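Local coordinates for protein 2-phospho-L-lactate guanylyltransferase (Methanosarcina mazei, PDB 2I5E) that probably joins GTP and (2S)-2-phospholactate into (2S)-lactyl-2-diphospho-5'-guanosine, releasing diphosphate, on the way to coenzyme F420, at residues 27-32 against 57-62; 36-41 against 187-192; 50-55 against 81-86; 116-121 against 144-149. All coordinates share one frame; numbering follows the deposited sequence.

How the contacts relate
From the N terminus, helix 25-45 comes into play first. Contact 1 opens on its early turns and closes at 57-62, in the loop after strand 50-55. Contact 2 opens further along the same helix and closes only at 187-192, so the two cross. Contact 3 starts on strand 50-55, before contact 1 has closed, and ends on helix 76-86; it crosses contact 1 and is nested inside the long loop of contact 2. Contact 4, 116-121 with 144-149, is nested there too, in series with contacts 1 and 3. Contacts 3 and 4 both tie helices to the mixed sheet, while contact 2 joins helix 25-45 to the C-terminal helix 188-194.

Contact 1. Residues 27-32 against 57-62; sequences EREEFV and SVYGLE
An early turn of helix 25-45 meets the type II beta turn Val58-Leu61, in the loop after strand 50-55, through Glu29 and Tyr59. Tyr59 OH gives its proton to Glu29 OE2 at 2.7 Å, meeting the oxygen on its syn lone pair. The carboxylate oxygen lies at the edge of the ring and in its plane, yet the two flat groups are turned 70° apart and the side chains cross at about a right angle. Tyr59 directs its hydroxyl at the helix because its chi1 of -179° sets CG opposite the backbone N. In this GT-A-type fold the loop following the first strand commonly serves the nucleotide; here Gly14 N of that loop makes a weak hydrogen bond to Glu29 OE1, so one carboxylate bridges two loops. An alanine at Glu29 would remove the carboxylate and is likely to leave the Tyr59 hydroxyl without its mate, its ring freer to swing away from the helix. The turn itself closes through Leu61 N to Val58 O, 2.7 Å. Gly60 takes a positive phi of 94° there, and its N bonds to Glu62 OE2 at 3.1 Å from above the carboxylate plane.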
loop_
_atom_site.group_PDB
_atom_site.type_symbol
_atom_site.label_atom_id
_atom_site.label_comp_id
_atom_site.label_asym_id
_atom_site.label_seq_id
_atom_site.Cartn_x
_atom_site.Cartn_y
_atom_site.Cartn_z
ATOM N N GLU A 27 -3.137 -25.750 -4.876
ATOM C CA GLU A 27 -3.908 -24.473 -4.782
ATOM C C GLU A 27 -3.078 -23.281 -5.261
ATOM O O GLU A 27 -3.555 -22.474 -6.032
ATOM C CB GLU A 27 -4.450 -24.235 -3.381
ATOM C CG GLU A 27 -5.572 -25.170 -3.078
ATOM C CD GLU A 27 -5.875 -25.288 -1.598
ATOM O OE1 GLU A 27 -7.049 -25.588 -1.359
ATOM O OE2 GLU A 27 -4.965 -25.121 -0.700
ATOM N N ARG A 28 -1.832 -23.216 -4.774
ATOM C CA ARG A 28 -0.877 -22.239 -5.212
ATOM C C ARG A 28 -0.802 -22.138 -6.713
ATOM O O ARG A 28 -0.877 -21.078 -7.251
ATOM C CB ARG A 28 0.475 -22.563 -4.602
ATOM C CG ARG A 28 0.477 -22.183 -3.135
ATOM C CD ARG A 28 1.517 -23.061 -2.329
ATOM N NE ARG A 28 2.791 -23.118 -3.071
ATOM C CZ ARG A 28 3.820 -23.948 -2.838
ATOM N NH1 ARG A 28 3.756 -24.870 -1.861
ATOM N NH2 ARG A 28 4.919 -23.855 -3.616
ATOM N N GLU A 29 -0.646 -23.258 -7.419
ATOM C CA GLU A 29 -0.422 -23.199 -8.835
ATOM C C GLU A 29 -1.699 -22.708 -9.485
ATOM O O GLU A 29 -1.662 -21.911 -10.412
ATOM C CB GLU A 29 -0.059 -24.594 -9.382
ATOM C CG GLU A 29 1.210 -25.144 -8.829
ATOM C CD GLU A 29 1.803 -26.180 -9.735
ATOM O OE1 GLU A 29 2.971 -26.449 -9.506
ATOM O OE2 GLU A 29 1.127 -26.685 -10.678
ATOM N N GLU A 30 -2.850 -23.177 -9.032
ATOM C CA GLU A 30 -4.122 -22.648 -9.632
ATOM C C GLU A 30 -4.359 -21.132 -9.419
ATOM O O GLU A 30 -4.723 -20.431 -10.333
ATOM C CB GLU A 30 -5.324 -23.434 -9.124
ATOM C CG GLU A 30 -5.964 -24.203 -10.256
ATOM C CD GLU A 30 -7.142 -23.509 -10.900
ATOM O OE1 GLU A 30 -6.948 -22.539 -11.709
ATOM O OE2 GLU A 30 -8.283 -24.019 -10.600
ATOM N N PHE A 31 -4.169 -20.674 -8.187
ATOM C CA PHE A 31 -4.275 -19.296 -7.819
ATOM C C PHE A 31 -3.414 -18.448 -8.773
ATOM O O PHE A 31 -3.895 -17.646 -9.508
ATOM C CB PHE A 31 -3.789 -19.156 -6.364
ATOM C CG PHE A 31 -3.999 -17.802 -5.791
ATOM C CD1 PHE A 31 -5.199 -17.121 -6.026
ATOM C CD2 PHE A 31 -3.011 -17.195 -5.025
ATOM C CE1 PHE A 31 -5.404 -15.894 -5.549
ATOM C CE2 PHE A 31 -3.217 -15.930 -4.499
ATOM C CZ PHE A 31 -4.417 -15.292 -4.740
ATOM N N VAL A 32 -2.108 -18.671 -8.766
ATOM C CA VAL A 32 -1.144 -17.974 -9.611
ATOM C C VAL A 32 -1.599 -17.865 -11.098
ATOM O O VAL A 32 -1.571 -16.814 -11.735
ATOM C CB VAL A 32 0.140 -18.798 -9.355
ATOM C CG1 VAL A 32 0.769 -19.436 -10.583
ATOM C CG2 VAL A 32 1.060 -18.151 -8.293
ATOM N N SER A 57 9.644 -22.576 -18.619
ATOM C CA SER A 57 8.966 -23.699 -19.279
ATOM C C SER A 57 7.575 -23.344 -19.763
ATOM O O SER A 57 6.901 -22.420 -19.230
ATOM C CB SER A 57 8.809 -24.882 -18.302
ATOM O OG SER A 57 7.487 -25.014 -17.846
ATOM N N VAL A 58 7.107 -24.123 -20.720
ATOM C CA VAL A 58 5.751 -24.133 -21.198
ATOM C C VAL A 58 4.652 -24.506 -20.206
ATOM O O VAL A 58 3.489 -24.269 -20.424
ATOM C CB VAL A 58 5.645 -25.093 -22.374
ATOM C CG1 VAL A 58 5.779 -24.366 -23.655
ATOM C CG2 VAL A 58 6.674 -26.171 -22.268
ATOM N N TYR A 59 5.038 -25.124 -19.129
ATOM C CA TYR A 59 4.137 -25.607 -18.120
ATOM C C TYR A 59 3.152 -24.514 -17.680
ATOM O O TYR A 59 3.547 -23.481 -17.099
ATOM C CB TYR A 59 4.966 -26.094 -16.905
ATOM C CG TYR A 59 4.097 -26.647 -15.805
ATOM C CD1 TYR A 59 3.479 -27.875 -15.939
ATOM C CD2 TYR A 59 3.874 -25.926 -14.635
ATOM C CE1 TYR A 59 2.647 -28.386 -14.940
ATOM C CE2 TYR A 59 3.044 -26.439 -13.629
ATOM C CZ TYR A 59 2.444 -27.670 -13.791
ATOM O OH TYR A 59 1.650 -28.206 -12.803
ATOM N N GLY A 60 1.877 -24.732 -17.982
ATOM C CA GLY A 60 0.803 -23.824 -17.533
ATOM C C GLY A 60 0.518 -22.820 -18.619
ATOM O O GLY A 60 -0.367 -21.979 -18.508
ATOM N N LEU A 61 1.302 -22.918 -19.688
ATOM C CA LEU A 61 1.212 -21.967 -20.783
ATOM C C LEU A 61 0.960 -22.700 -22.117
ATOM O O LEU A 61 0.993 -22.086 -23.227
ATOM C CB LEU A 61 2.507 -21.155 -20.823
ATOM C CG LEU A 61 2.752 -20.271 -19.599
ATOM C CD1 LEU A 61 4.160 -19.862 -19.617
ATOM C CD2 LEU A 61 1.813 -19.093 -19.551
ATOM N N GLU A 62 0.692 -24.012 -21.989
ATOM C CA GLU A 62 0.547 -24.935 -23.156
ATOM C C GLU A 62 -0.491 -24.398 -24.155
ATOM O O GLU A 62 -0.253 -24.420 -25.358
ATOM C CB GLU A 62 0.211 -26.363 -22.698
ATOM C CG GLU A 62 1.241 -27.009 -21.732
ATOM C CD GLU A 62 0.875 -26.831 -20.241
ATOM O OE1 GLU A 62 -0.097 -26.098 -19.895
ATOM O OE2 GLU A 62 1.582 -27.437 -19.385
#

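Contact 2. Residues 36-41 against 187-192; sequences LNQVIS and GAAKDY
Gln38, midway along helix 25-45, faces Ala189 in the first turn of helix 188-194, their CA atoms 7.9 Å apart. Gly187 occupies the N-cap position of that second helix, and the glutamine meets the helix at this end, where backbone N-H groups have no preceding turn to bond to. Gln38 OE1 accepts a weak hydrogen bond from Ala189 N at 3.3 Å, with an N-H...O angle of 151°. Its CG lies beside the backbone N (chi1 -71°) and the chain then runs extended, which carries the amide across to the neighbouring helix. The other amide branch turns to the cap residue: Gln38 NE2 is 4.1 Å from Gly187 CA, and a CB at Gly187 would collide with it. An alanine in place of Gln38 would lack the amide and would probably open a gap beside Gly187, leaving Ala189 N without this acceptor. Met35 of helix 25-45 also packs on Ala189. A water extends the grip by one residue, donating to Gln38 OE1 at 2.8 Å and accepting from Lys190 N at 3.3 Å. The same carbonyl oxygen presses on the methyl group, with Gln38 OE1 just 3.1 Å from Ala189 CB.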
loop_
_atom_site.group_PDB
_atom_site.type_symbol
_atom_site.label_atom_id
_atom_site.label_comp_id
_atom_site.label_asym_id
_atom_site.label_seq_id
_atom_site.Cartn_x
_atom_site.Cartn_y
_atom_site.Cartn_z
ATOM N N LEU A 36 -2.280 -14.494 -13.090
ATOM C CA LEU A 36 -1.651 -14.185 -14.401
ATOM C C LEU A 36 -2.645 -13.650 -15.397
ATOM O O LEU A 36 -2.388 -12.649 -16.122
ATOM C CB LEU A 36 -0.987 -15.450 -15.011
ATOM C CG LEU A 36 -0.240 -15.325 -16.353
ATOM C CD1 LEU A 36 1.019 -14.391 -16.250
ATOM C CD2 LEU A 36 0.119 -16.741 -17.025
ATOM N N ASN A 37 -3.737 -14.412 -15.531
ATOM C CA ASN A 37 -4.776 -14.109 -16.492
ATOM C C ASN A 37 -5.406 -12.756 -16.302
ATOM O O ASN A 37 -5.815 -12.138 -17.275
ATOM C CB ASN A 37 -5.853 -15.213 -16.496
ATOM C CG ASN A 37 -5.366 -16.428 -17.182
ATOM O OD1 ASN A 37 -4.550 -16.333 -18.091
ATOM N ND2 ASN A 37 -5.793 -17.578 -16.734
ATOM N N GLN A 38 -5.600 -12.363 -15.052
ATOM C CA GLN A 38 -6.134 -11.059 -14.716
ATOM C C GLN A 38 -5.149 -9.903 -15.076
ATOM O O GLN A 38 -5.555 -8.852 -15.603
ATOM C CB GLN A 38 -6.447 -11.025 -13.224
ATOM C CG GLN A 38 -7.688 -11.886 -12.762
ATOM C CD GLN A 38 -8.328 -11.268 -11.571
ATOM O OE1 GLN A 38 -8.114 -11.680 -10.420
ATOM N NE2 GLN A 38 -9.070 -10.201 -11.822
ATOM N N VAL A 39 -3.859 -10.096 -14.773
ATOM C CA VAL A 39 -2.795 -9.146 -15.283
ATOM C C VAL A 39 -2.745 -8.991 -16.791
ATOM O O VAL A 39 -2.706 -7.837 -17.246
ATOM C CB VAL A 39 -1.391 -9.491 -14.752
ATOM C CG1 VAL A 39 -0.340 -8.521 -15.259
ATOM C CG2 VAL A 39 -1.459 -9.609 -13.240
ATOM N N ILE A 40 -2.765 -10.101 -17.548
ATOM C CA ILE A 40 -2.802 -10.016 -18.991
ATOM C C ILE A 40 -4.109 -9.317 -19.442
ATOM O O ILE A 40 -4.091 -8.432 -20.277
ATOM C CB ILE A 40 -2.744 -11.400 -19.730
ATOM C CG1 ILE A 40 -1.442 -12.151 -19.464
ATOM C CG2 ILE A 40 -2.977 -11.184 -21.219
ATOM C CD1 ILE A 40 -1.568 -13.709 -19.572
ATOM N N SER A 41 -5.219 -9.637 -18.829
ATOM C CA SER A 41 -6.429 -8.855 -19.154
ATOM C C SER A 41 -6.301 -7.347 -18.831
ATOM O O SER A 41 -6.805 -6.468 -19.588
ATOM C CB SER A 41 -7.620 -9.447 -18.439
ATOM O OG SER A 41 -8.754 -8.646 -18.812
ATOM N N GLY A 187 -13.143 -10.415 -9.030
ATOM C CA GLY A 187 -12.681 -11.259 -10.121
ATOM C C GLY A 187 -12.243 -12.615 -9.625
ATOM O O GLY A 187 -12.426 -12.964 -8.443
ATOM N N ALA A 188 -11.672 -13.353 -10.551
ATOM C CA ALA A 188 -11.616 -14.797 -10.427
ATOM C C ALA A 188 -10.640 -15.163 -9.280
ATOM O O ALA A 188 -10.902 -16.094 -8.500
ATOM C CB ALA A 188 -11.168 -15.389 -11.756
ATOM N N ALA A 189 -9.542 -14.399 -9.150
ATOM C CA ALA A 189 -8.514 -14.815 -8.207
ATOM C C ALA A 189 -9.161 -14.646 -6.833
ATOM O O ALA A 189 -9.141 -15.552 -5.984
ATOM C CB ALA A 189 -7.200 -13.897 -8.421
ATOM N N LYS A 190 -9.831 -13.502 -6.645
ATOM C CA LYS A 190 -10.555 -13.210 -5.414
ATOM C C LYS A 190 -11.638 -14.270 -5.160
ATOM O O LYS A 190 -11.736 -14.846 -4.056
ATOM C CB LYS A 190 -11.125 -11.788 -5.472
ATOM C CG LYS A 190 -11.823 -11.328 -4.125
ATOM C CD LYS A 190 -13.365 -11.367 -4.272
ATOM C CE LYS A 190 -14.080 -10.882 -2.985
ATOM N NZ LYS A 190 -13.705 -9.429 -2.530
ATOM N N ASP A 191 -12.396 -14.622 -6.192
ATOM C CA ASP A 191 -13.510 -15.657 -5.962
ATOM C C ASP A 191 -12.927 -16.950 -5.551
ATOM O O ASP A 191 -13.548 -17.663 -4.809
ATOM C CB ASP A 191 -14.374 -15.870 -7.226
ATOM C CG ASP A 191 -14.937 -14.592 -7.725
ATOM O OD1 ASP A 191 -15.109 -13.713 -6.863
ATOM O OD2 ASP A 191 -15.160 -14.420 -8.929
ATOM N N TYR A 192 -11.722 -17.253 -6.045
ATOM C CA TYR A 192 -11.083 -18.528 -5.743
ATOM C C TYR A 192 -10.792 -18.614 -4.256
ATOM O O TYR A 192 -11.132 -19.575 -3.585
ATOM C CB TYR A 192 -9.776 -18.686 -6.613
ATOM C CG TYR A 192 -8.972 -19.996 -6.400
ATOM C CD1 TYR A 192 -9.328 -21.179 -7.080
ATOM C CD2 TYR A 192 -7.902 -20.053 -5.514
ATOM C CE1 TYR A 192 -8.662 -22.415 -6.886
ATOM C CE2 TYR A 192 -7.196 -21.272 -5.298
ATOM C CZ TYR A 192 -7.585 -22.452 -6.013
ATOM O OH TYR A 192 -6.871 -23.655 -5.858
HETATM O O HOH W 1 -9.011 -10.650 -7.989
#

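Contact 3. Residues 50-55 against 81-86; sequences QVDILS and NRYLKE
Asp52 on strand 50-55 and Tyr83 on helix 76-86 meet through a single buried polar pair. Tyr83 OH donates to Asp52 OD2 at 2.4 Å, very short even for a phenol and a carboxylate, so the exact length is best taken with caution. The oxygen sits at the edge of the ring, in its plane, with Tyr83 CE1 3.4 Å from Asp52 OD2; the carboxylate is turned 66° from the ring. Tyr83 has CG anti to the backbone N (chi1 -175°), which points the ring from the helix to the strand. The other carboxylate oxygen, Asp52 OD1, forms a salt bridge with Arg68 of the adjoining strand. Asp52 OD2 is thus held by the phenol and Asp52 OD1 by Arg68, an arrangement that probably helps to keep the buried carboxylate ionised.

The apolar share is looser. Leu54 also points toward the helix, and although its CD2 stays 4.7 Å from Tyr83 CB it packs on Ala79 and Leu80, about a turn before Tyr83. The Tyr83 ring lies against Val7 and Leu70.

Helix 76-86 belongs to a beta-alpha-beta crossover from strand 68-71 to strand 91-94, passing over strands 50-55 and 5-9; Val51 and Ile53 point to the reverse face of the sheet, where Ile53 meets Ile40 of helix 25-45.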
loop_
_atom_site.group_PDB
_atom_site.type_symbol
_atom_site.label_atom_id
_atom_site.label_comp_id
_atom_site.label_asym_id
_atom_site.label_seq_id
_atom_site.Cartn_x
_atom_site.Cartn_y
_atom_site.Cartn_z
ATOM N N GLN A 50 1.071 -5.950 -27.813
ATOM C CA GLN A 50 1.378 -7.304 -27.302
ATOM C C GLN A 50 2.208 -7.467 -26.012
ATOM O O GLN A 50 3.055 -6.649 -25.614
ATOM C CB GLN A 50 1.624 -8.387 -28.437
ATOM C CG GLN A 50 2.940 -9.304 -28.419
ATOM C CD GLN A 50 3.573 -9.531 -29.852
ATOM O OE1 GLN A 50 3.688 -10.679 -30.339
ATOM N NE2 GLN A 50 4.013 -8.434 -30.496
ATOM N N VAL A 51 1.876 -8.575 -25.383
ATOM C CA VAL A 51 2.274 -8.911 -24.052
ATOM C C VAL A 51 3.073 -10.159 -24.240
ATOM O O VAL A 51 2.614 -11.087 -24.880
ATOM C CB VAL A 51 1.023 -9.179 -23.220
ATOM C CG1 VAL A 51 1.361 -9.681 -21.826
ATOM C CG2 VAL A 51 0.155 -7.939 -23.182
ATOM N N ASP A 52 4.275 -10.177 -23.686
ATOM C CA ASP A 52 5.067 -11.394 -23.607
ATOM C C ASP A 52 5.013 -12.006 -22.190
ATOM O O ASP A 52 4.920 -11.281 -21.160
ATOM C CB ASP A 52 6.506 -11.028 -23.970
ATOM C CG ASP A 52 6.592 -10.282 -25.312
ATOM O OD1 ASP A 52 5.943 -10.740 -26.266
ATOM O OD2 ASP A 52 7.298 -9.261 -25.412
ATOM N N ILE A 53 5.127 -13.315 -22.079
ATOM C CA ILE A 53 5.168 -13.903 -20.758
ATOM C C ILE A 53 6.500 -14.513 -20.769
ATOM O O ILE A 53 6.775 -15.208 -21.688
ATOM C CB ILE A 53 4.103 -14.962 -20.640
ATOM C CG1 ILE A 53 2.734 -14.315 -20.709
ATOM C CG2 ILE A 53 4.273 -15.722 -19.383
ATOM C CD1 ILE A 53 1.657 -15.302 -20.794
ATOM N N LEU A 54 7.374 -14.260 -19.806
ATOM C CA LEU A 54 8.709 -14.840 -19.870
ATOM C C LEU A 54 8.827 -15.892 -18.758
ATOM O O LEU A 54 8.798 -15.578 -17.548
ATOM C CB LEU A 54 9.712 -13.688 -19.726
ATOM C CG LEU A 54 11.209 -13.937 -19.810
ATOM C CD1 LEU A 54 11.564 -14.153 -21.295
ATOM C CD2 LEU A 54 11.842 -12.704 -19.267
ATOM N N SER A 55 8.898 -17.142 -19.177
ATOM C CA SER A 55 8.709 -18.323 -18.357
ATOM C C SER A 55 9.813 -19.348 -18.705
ATOM O O SER A 55 10.246 -19.419 -19.901
ATOM C CB SER A 55 7.358 -18.888 -18.718
ATOM O OG SER A 55 7.165 -20.160 -18.189
ATOM N N ASN A 81 17.030 -9.074 -18.261
ATOM C CA ASN A 81 18.055 -8.152 -18.752
ATOM C C ASN A 81 18.421 -8.437 -20.240
ATOM O O ASN A 81 18.606 -7.483 -21.015
ATOM C CB ASN A 81 19.253 -8.163 -17.849
ATOM C CG ASN A 81 19.128 -7.150 -16.736
ATOM O OD1 ASN A 81 18.654 -6.041 -16.937
ATOM N ND2 ASN A 81 19.567 -7.534 -15.520
ATOM N N ARG A 82 18.407 -9.729 -20.645
ATOM C CA ARG A 82 18.405 -10.111 -22.085
ATOM C C ARG A 82 17.213 -9.529 -22.924
ATOM O O ARG A 82 17.397 -8.875 -23.932
ATOM C CB ARG A 82 18.518 -11.639 -22.199
ATOM C CG ARG A 82 18.979 -12.192 -23.587
ATOM C CD ARG A 82 19.206 -13.724 -23.498
ATOM N NE ARG A 82 18.114 -14.486 -24.098
ATOM C CZ ARG A 82 18.251 -15.705 -24.647
ATOM N NH1 ARG A 82 19.453 -16.307 -24.655
ATOM N NH2 ARG A 82 17.185 -16.343 -25.172
ATOM N N TYR A 83 15.979 -9.664 -22.418
ATOM C CA TYR A 83 14.811 -9.070 -23.026
ATOM C C TYR A 83 14.981 -7.544 -23.167
ATOM O O TYR A 83 14.725 -6.959 -24.227
ATOM C CB TYR A 83 13.626 -9.418 -22.138
ATOM C CG TYR A 83 12.280 -8.978 -22.671
ATOM C CD1 TYR A 83 11.477 -9.861 -23.362
ATOM C CD2 TYR A 83 11.850 -7.657 -22.531
ATOM C CE1 TYR A 83 10.252 -9.442 -23.821
ATOM C CE2 TYR A 83 10.619 -7.252 -23.008
ATOM C CZ TYR A 83 9.838 -8.177 -23.619
ATOM O OH TYR A 83 8.617 -7.783 -24.071
ATOM N N LEU A 84 15.413 -6.879 -22.114
ATOM C CA LEU A 84 15.675 -5.479 -22.210
ATOM C C LEU A 84 16.676 -5.136 -23.351
ATOM O O LEU A 84 16.396 -4.235 -24.111
ATOM C CB LEU A 84 16.168 -4.917 -20.864
ATOM C CG LEU A 84 15.099 -4.550 -19.790
ATOM C CD1 LEU A 84 15.833 -3.767 -18.688
ATOM C CD2 LEU A 84 14.015 -3.688 -20.372
ATOM N N LYS A 85 17.807 -5.847 -23.446
ATOM C CA LYS A 85 18.823 -5.654 -24.521
ATOM C C LYS A 85 18.277 -5.737 -25.971
ATOM O O LYS A 85 18.790 -5.078 -26.872
ATOM C CB LYS A 85 19.970 -6.666 -24.379
ATOM C CG LYS A 85 20.875 -6.441 -23.156
ATOM C CD LYS A 85 22.054 -7.487 -23.054
ATOM C CE LYS A 85 22.216 -8.008 -21.576
ATOM N NZ LYS A 85 22.923 -6.998 -20.698
ATOM N N GLU A 86 17.224 -6.538 -26.171
ATOM C CA GLU A 86 16.737 -6.844 -27.485
ATOM C C GLU A 86 15.568 -5.940 -27.809
ATOM O O GLU A 86 15.187 -5.819 -28.981
ATOM C CB GLU A 86 16.397 -8.346 -27.566
ATOM C CG GLU A 86 17.684 -9.246 -27.628
ATOM C CD GLU A 86 17.508 -10.685 -27.161
ATOM O OE1 GLU A 86 16.352 -11.153 -26.920
ATOM O OE2 GLU A 86 18.544 -11.393 -27.053
#

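Contact 4. Residues 116-121 against 144-149; sequences VCIVPG and SSFLTH
Ile118 and Pro120 on strand 116-120 carry the apolar contact with Phe146 and His149 of helix 145-154. The short strand and helix segments run nearly antiparallel, at 164°, with their axes 9.2 Å apart. Ile118 reaches over with its delta methyl: CD1 lies 3.5 Å from Phe146 CD1, and it also comes 3.7 Å from His149 CB, at the edge of the imidazole. Ile118 CG1 is anti to the backbone N (chi1 163°), which extends the branch into the angle between the two aromatic side chains.

A CH-pi contact comes from the proline. Pro120 CB sits over one face of the Phe146 ring, 4.3 Å from its centroid and 28° off the normal. Helix 145-154 leads from strand 126-131 to the outermost strand 160-162 and covers strand 116-120 in between; strand 126-131 runs against its neighbours in the sheet, as in the GT-A fold, whose strand order 3-2-1-4-6-5-7 this sheet follows. Ile162 on strand 160-162 also touches Phe146 and Ile118.

The polar bonds lie at the imidazole, whose end leads away from the strand. Thr126 OG1 bonds to His149 ND1 and also to Ser145 OG, and His149 NE2 pairs with Lys140 N, so both ring nitrogens are held. At the dimer interface His184 of the second subunit meets the Phe146 ring and packs on Pro120.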
loop_
_atom_site.group_PDB
_atom_site.type_symbol
_atom_site.label_atom_id
_atom_site.label_comp_id
_atom_site.label_asym_id
_atom_site.label_seq_id
_atom_site.Cartn_x
_atom_site.Cartn_y
_atom_site.Cartn_z
ATOM N N VAL A 116 11.844 6.713 -16.136
ATOM C CA VAL A 116 11.339 5.417 -15.590
ATOM C C VAL A 116 10.182 5.596 -14.664
ATOM O O VAL A 116 10.041 6.653 -14.031
ATOM C CB VAL A 116 12.452 4.370 -15.207
ATOM C CG1 VAL A 116 13.910 4.848 -15.497
ATOM C CG2 VAL A 116 12.228 3.602 -13.841
ATOM N N CYS A 117 9.205 4.688 -14.712
ATOM C CA CYS A 117 8.210 4.744 -13.637
ATOM C C CYS A 117 8.291 3.473 -12.854
ATOM O O CYS A 117 8.369 2.350 -13.401
ATOM C CB CYS A 117 6.821 4.974 -14.147
ATOM S SG CYS A 117 5.578 5.144 -12.887
ATOM N N ILE A 118 8.314 3.662 -11.538
ATOM C CA ILE A 118 8.364 2.551 -10.670
ATOM C C ILE A 118 7.293 2.478 -9.571
ATOM O O ILE A 118 7.014 3.490 -8.858
ATOM C CB ILE A 118 9.758 2.330 -10.239
ATOM C CG1 ILE A 118 9.820 1.443 -9.006
ATOM C CG2 ILE A 118 10.519 3.631 -10.113
ATOM C CD1 ILE A 118 11.170 1.124 -8.708
ATOM N N VAL A 119 6.660 1.305 -9.530
ATOM C CA VAL A 119 5.681 0.864 -8.544
ATOM C C VAL A 119 6.260 -0.076 -7.450
ATOM O O VAL A 119 6.692 -1.224 -7.757
ATOM C CB VAL A 119 4.544 0.081 -9.264
ATOM C CG1 VAL A 119 3.321 -0.087 -8.360
ATOM C CG2 VAL A 119 4.200 0.845 -10.546
ATOM N N PRO A 120 6.277 0.406 -6.181
ATOM C CA PRO A 120 6.817 -0.378 -5.077
ATOM C C PRO A 120 5.879 -1.501 -4.794
ATOM O O PRO A 120 4.657 -1.357 -5.029
ATOM C CB PRO A 120 6.842 0.576 -3.896
ATOM C CG PRO A 120 5.876 1.736 -4.251
ATOM C CD PRO A 120 5.732 1.726 -5.754
ATOM N N GLY A 121 6.417 -2.633 -4.326
ATOM C CA GLY A 121 5.564 -3.575 -3.691
ATOM C C GLY A 121 5.927 -3.606 -2.221
ATOM O O GLY A 121 6.715 -2.761 -1.732
ATOM N N SER A 144 16.344 -5.783 -1.958
ATOM C CA SER A 144 15.862 -4.476 -1.896
ATOM C C SER A 144 15.701 -3.783 -3.263
ATOM O O SER A 144 16.269 -2.768 -3.489
ATOM C CB SER A 144 16.786 -3.701 -1.027
ATOM O OG SER A 144 16.170 -2.478 -0.784
ATOM N N SER A 145 14.803 -4.273 -4.121
ATOM C CA SER A 145 14.887 -3.938 -5.559
ATOM C C SER A 145 14.321 -2.577 -5.841
ATOM O O SER A 145 14.694 -1.960 -6.808
ATOM C CB SER A 145 14.182 -4.990 -6.419
ATOM O OG SER A 145 12.796 -5.200 -6.057
ATOM N N PHE A 146 13.356 -2.139 -5.035
ATOM C CA PHE A 146 12.761 -0.814 -5.268
ATOM C C PHE A 146 13.869 0.259 -5.186
ATOM O O PHE A 146 14.022 1.032 -6.107
ATOM C CB PHE A 146 11.600 -0.518 -4.274
ATOM C CG PHE A 146 11.120 0.922 -4.314
ATOM C CD1 PHE A 146 10.311 1.363 -5.367
ATOM C CD2 PHE A 146 11.534 1.843 -3.345
ATOM C CE1 PHE A 146 9.919 2.670 -5.458
ATOM C CE2 PHE A 146 11.182 3.163 -3.421
ATOM C CZ PHE A 146 10.362 3.609 -4.409
ATOM N N LEU A 147 14.579 0.336 -4.044
ATOM C CA LEU A 147 15.699 1.301 -3.835
ATOM C C LEU A 147 16.777 1.093 -4.912
ATOM O O LEU A 147 17.214 2.029 -5.497
ATOM C CB LEU A 147 16.270 1.163 -2.393
ATOM C CG LEU A 147 15.384 1.700 -1.205
ATOM C CD1 LEU A 147 15.975 1.534 0.228
ATOM C CD2 LEU A 147 15.022 3.176 -1.403
ATOM N N THR A 148 17.118 -0.143 -5.239
ATOM C CA THR A 148 18.090 -0.414 -6.270
ATOM C C THR A 148 17.753 0.132 -7.663
ATOM O O THR A 148 18.659 0.657 -8.362
ATOM C CB THR A 148 18.352 -1.872 -6.353
ATOM O OG1 THR A 148 18.777 -2.326 -5.080
ATOM C CG2 THR A 148 19.551 -2.136 -7.325
ATOM N N HIS A 149 16.482 -0.005 -8.098
ATOM C CA HIS A 149 15.990 0.531 -9.388
ATOM C C HIS A 149 15.891 2.044 -9.483
ATOM O O HIS A 149 16.050 2.683 -10.592
ATOM C CB HIS A 149 14.571 -0.074 -9.717
ATOM C CG HIS A 149 14.603 -1.537 -10.030
ATOM N ND1 HIS A 149 13.642 -2.425 -9.585
ATOM C CD2 HIS A 149 15.433 -2.257 -10.830
ATOM C CE1 HIS A 149 13.949 -3.649 -9.993
ATOM N NE2 HIS A 149 15.008 -3.577 -10.780
#